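Local coordinates for xyloglucan-specific endo-beta-1,4-glucanase BoGH9A (Bacteroides ovatus, PDB 6DHT), which cleaves the beta-1,4-glucan backbone of xyloglucan internally, releasing xyloglucan oligosaccharides, at residues H210-D213 / L214-E217. Sequence-based numbering, arbitrary orientation.
With CA (calcium ion), chain D.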
ATOM      1  N   HIS A 210     -24.445   5.494  -1.979  1.00 21.49           N
ATOM      2  CA  HIS A 210     -24.236   6.747  -1.252  1.00 21.39           C
ATOM      3  C   HIS A 210     -22.970   6.773  -0.401  1.00 21.06           C
ATOM      4  O   HIS A 210     -22.812   7.628   0.476  1.00 24.08           O
ATOM      5  CB  HIS A 210     -25.454   7.045  -0.358  1.00 28.18           C
ATOM      6  CG  HIS A 210     -26.668   7.469  -1.122  1.00 34.17           C
ATOM      7  ND1 HIS A 210     -27.350   6.620  -1.966  1.00 42.86           N
ATOM      8  CD2 HIS A 210     -27.313   8.657  -1.182  1.00 43.28           C
ATOM      9  CE1 HIS A 210     -28.364   7.267  -2.513  1.00 42.50           C
ATOM     10  NE2 HIS A 210     -28.364   8.505  -2.051  1.00 50.88           N
ATOM     11  N   THR A 211     -22.058   5.836  -0.676  1.00 19.92           N
ATOM     12  CA  THR A 211     -20.879   5.639   0.157  1.00 17.98           C
ATOM     13  C   THR A 211     -19.635   5.872  -0.710  1.00 16.47           C
ATOM     14  O   THR A 211     -19.622   5.463  -1.871  1.00 17.09           O
ATOM     15  CB  THR A 211     -20.857   4.235   0.721  1.00 17.65           C
ATOM     16  OG1 THR A 211     -22.072   4.017   1.471  1.00 18.45           O
ATOM     17  CG2 THR A 211     -19.691   4.063   1.675  1.00 19.60           C
ATOM     18  N   PRO A 212     -18.623   6.565  -0.165  1.00 15.85           N
ATOM     19  CA  PRO A 212     -17.365   6.675  -0.928  1.00 15.65           C
ATOM     20  C   PRO A 212     -16.821   5.311  -1.335  1.00 14.92           C
ATOM     21  O   PRO A 212     -16.781   4.360  -0.545  1.00 15.06           O
ATOM     22  CB  PRO A 212     -16.415   7.368   0.058  1.00 16.08           C
ATOM     23  CG  PRO A 212     -17.352   8.199   0.941  1.00 16.09           C
ATOM     24  CD  PRO A 212     -18.540   7.279   1.124  1.00 18.50           C
ATOM     25  N   ASP A 213     -16.426   5.240  -2.592  1.00 13.91           N
ATOM     26  CA  ASP A 213     -16.001   3.985  -3.206  1.00 14.07           C
ATOM     27  C   ASP A 213     -14.820   3.338  -2.475  1.00 13.49           C
ATOM     28  O   ASP A 213     -14.777   2.116  -2.393  1.00 12.94           O
ATOM     29  CB  ASP A 213     -15.666   4.161  -4.687  1.00 13.85           C
ATOM     30  CG  ASP A 213     -16.886   4.269  -5.584  1.00 16.97           C
ATOM     31  OD1 ASP A 213     -18.027   4.268  -5.068  1.00 15.98           O
ATOM     32  OD2 ASP A 213     -16.696   4.388  -6.808  1.00 18.52           O
ATOM     33  N   LEU A 214     -13.879   4.129  -1.952  1.00 13.91           N
ATOM     34  CA  LEU A 214     -12.807   3.553  -1.140  1.00 12.54           C
ATOM     35  C   LEU A 214     -13.388   2.763   0.022  1.00 11.44           C
ATOM     36  O   LEU A 214     -12.923   1.650   0.300  1.00 13.31           O
ATOM     37  CB  LEU A 214     -11.811   4.597  -0.648  1.00 12.53           C
ATOM     38  CG  LEU A 214     -10.644   4.055   0.186  1.00 13.54           C
ATOM     39  CD1 LEU A 214      -9.421   4.940  -0.071  1.00 16.71           C
ATOM     40  CD2 LEU A 214     -10.938   3.971   1.646  1.00 14.83           C
ATOM     41  N   LEU A 215     -14.406   3.306   0.700  1.00 12.37           N
ATOM     42  CA  LEU A 215     -15.001   2.601   1.825  1.00 12.33           C
ATOM     43  C   LEU A 215     -15.792   1.382   1.367  1.00 12.93           C
ATOM     44  O   LEU A 215     -15.756   0.361   2.041  1.00 12.96           O
ATOM     45  CB  LEU A 215     -15.913   3.522   2.617  1.00 12.78           C
ATOM     46  CG  LEU A 215     -15.227   4.658   3.368  1.00 12.59           C
ATOM     47  CD1 LEU A 215     -16.254   5.423   4.232  1.00 15.42           C
ATOM     48  CD2 LEU A 215     -14.047   4.191   4.222  1.00 14.34           C
ATOM     49  N   ASP A 216     -16.479   1.462   0.228  1.00 12.86           N
ATOM     50  CA  ASP A 216     -17.109   0.248  -0.318  1.00 12.96           C
ATOM     51  C   ASP A 216     -16.097  -0.872  -0.476  1.00 14.97           C
ATOM     52  O   ASP A 216     -16.344  -2.045  -0.125  1.00 16.29           O
ATOM     53  CB  ASP A 216     -17.771   0.479  -1.661  1.00 13.05           C
ATOM     54  CG  ASP A 216     -18.971   1.414  -1.586  1.00 16.18           C
ATOM     55  OD1 ASP A 216     -19.879   1.198  -0.745  1.00 16.28           O
ATOM     56  OD2 ASP A 216     -18.985   2.351  -2.397  1.00 15.21           O
ATOM     57  N   GLU A 217     -14.951  -0.530  -1.045  1.00 13.79           N
ATOM     58  CA  GLU A 217     -13.939  -1.541  -1.276  1.00 13.52           C
ATOM     59  C   GLU A 217     -13.419  -2.127   0.037  1.00 13.87           C
ATOM     60  O   GLU A 217     -13.327  -3.351   0.178  1.00 14.34           O
ATOM     61  CB  GLU A 217     -12.780  -1.003  -2.122  1.00 12.75           C
ATOM     62  CG  GLU A 217     -11.850  -2.118  -2.637  1.00 13.05           C
ATOM     63  CD  GLU A 217     -12.592  -3.110  -3.528  1.00 14.37           C
ATOM     64  OE1 GLU A 217     -13.246  -2.659  -4.500  1.00 15.40           O
ATOM     65  OE2 GLU A 217     -12.567  -4.334  -3.226  1.00 15.36           O
TER
HETATM   66 CA    CA D 603     -19.890   4.051  -3.645  1.00 17.76          CA
HETATM   67  O   HOH W   1     -20.851   5.900  -4.758  1.00 22.17           O
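P212, at the N-cap position, opens helix 213-226 by offering its carbonyl O to D216 N (3.0 Å) and, through a weak bond, to L215 N; D213 O accepts E217 N one residue on. Calcium sits beside this first turn and joins it to the preceding loop. T211 O reaches the ion at 2.3 Å, D213 OD1 at 2.4 Å and D216 OD2 at 2.3 Å. Each aspartate gives a single oxygen, and the two carboxylate planes stand 50° apart. In both, CG lies anti to the carbonyl carbon, beside the backbone N (chi1 -77° in D213, -66° in D216), bringing one oxygen to the ion. Within the (alpha/alpha)6-barrel catalytic domain of glycoside hydrolase family 9, E206 O, N209 OD1 and a water complete this site at the N-terminal end of helix 213-226, away from the active-site residues. The second carboxylate oxygens are held too: D213 OD2 by S207 and D216 OD1 by the hydroxyl of Y289. T211 lays CB against D216 OD1 (3.5 Å), while T211 CG2 meets L215 CB at 3.9 Å, the T211 and L215 side chains crossing at about a right angle; T211 OG1 is hydrogen-bonded to D288. P212 CD rests on L215 CD1 (4.3 Å), and both side chains touch Y190 of helix 176-192.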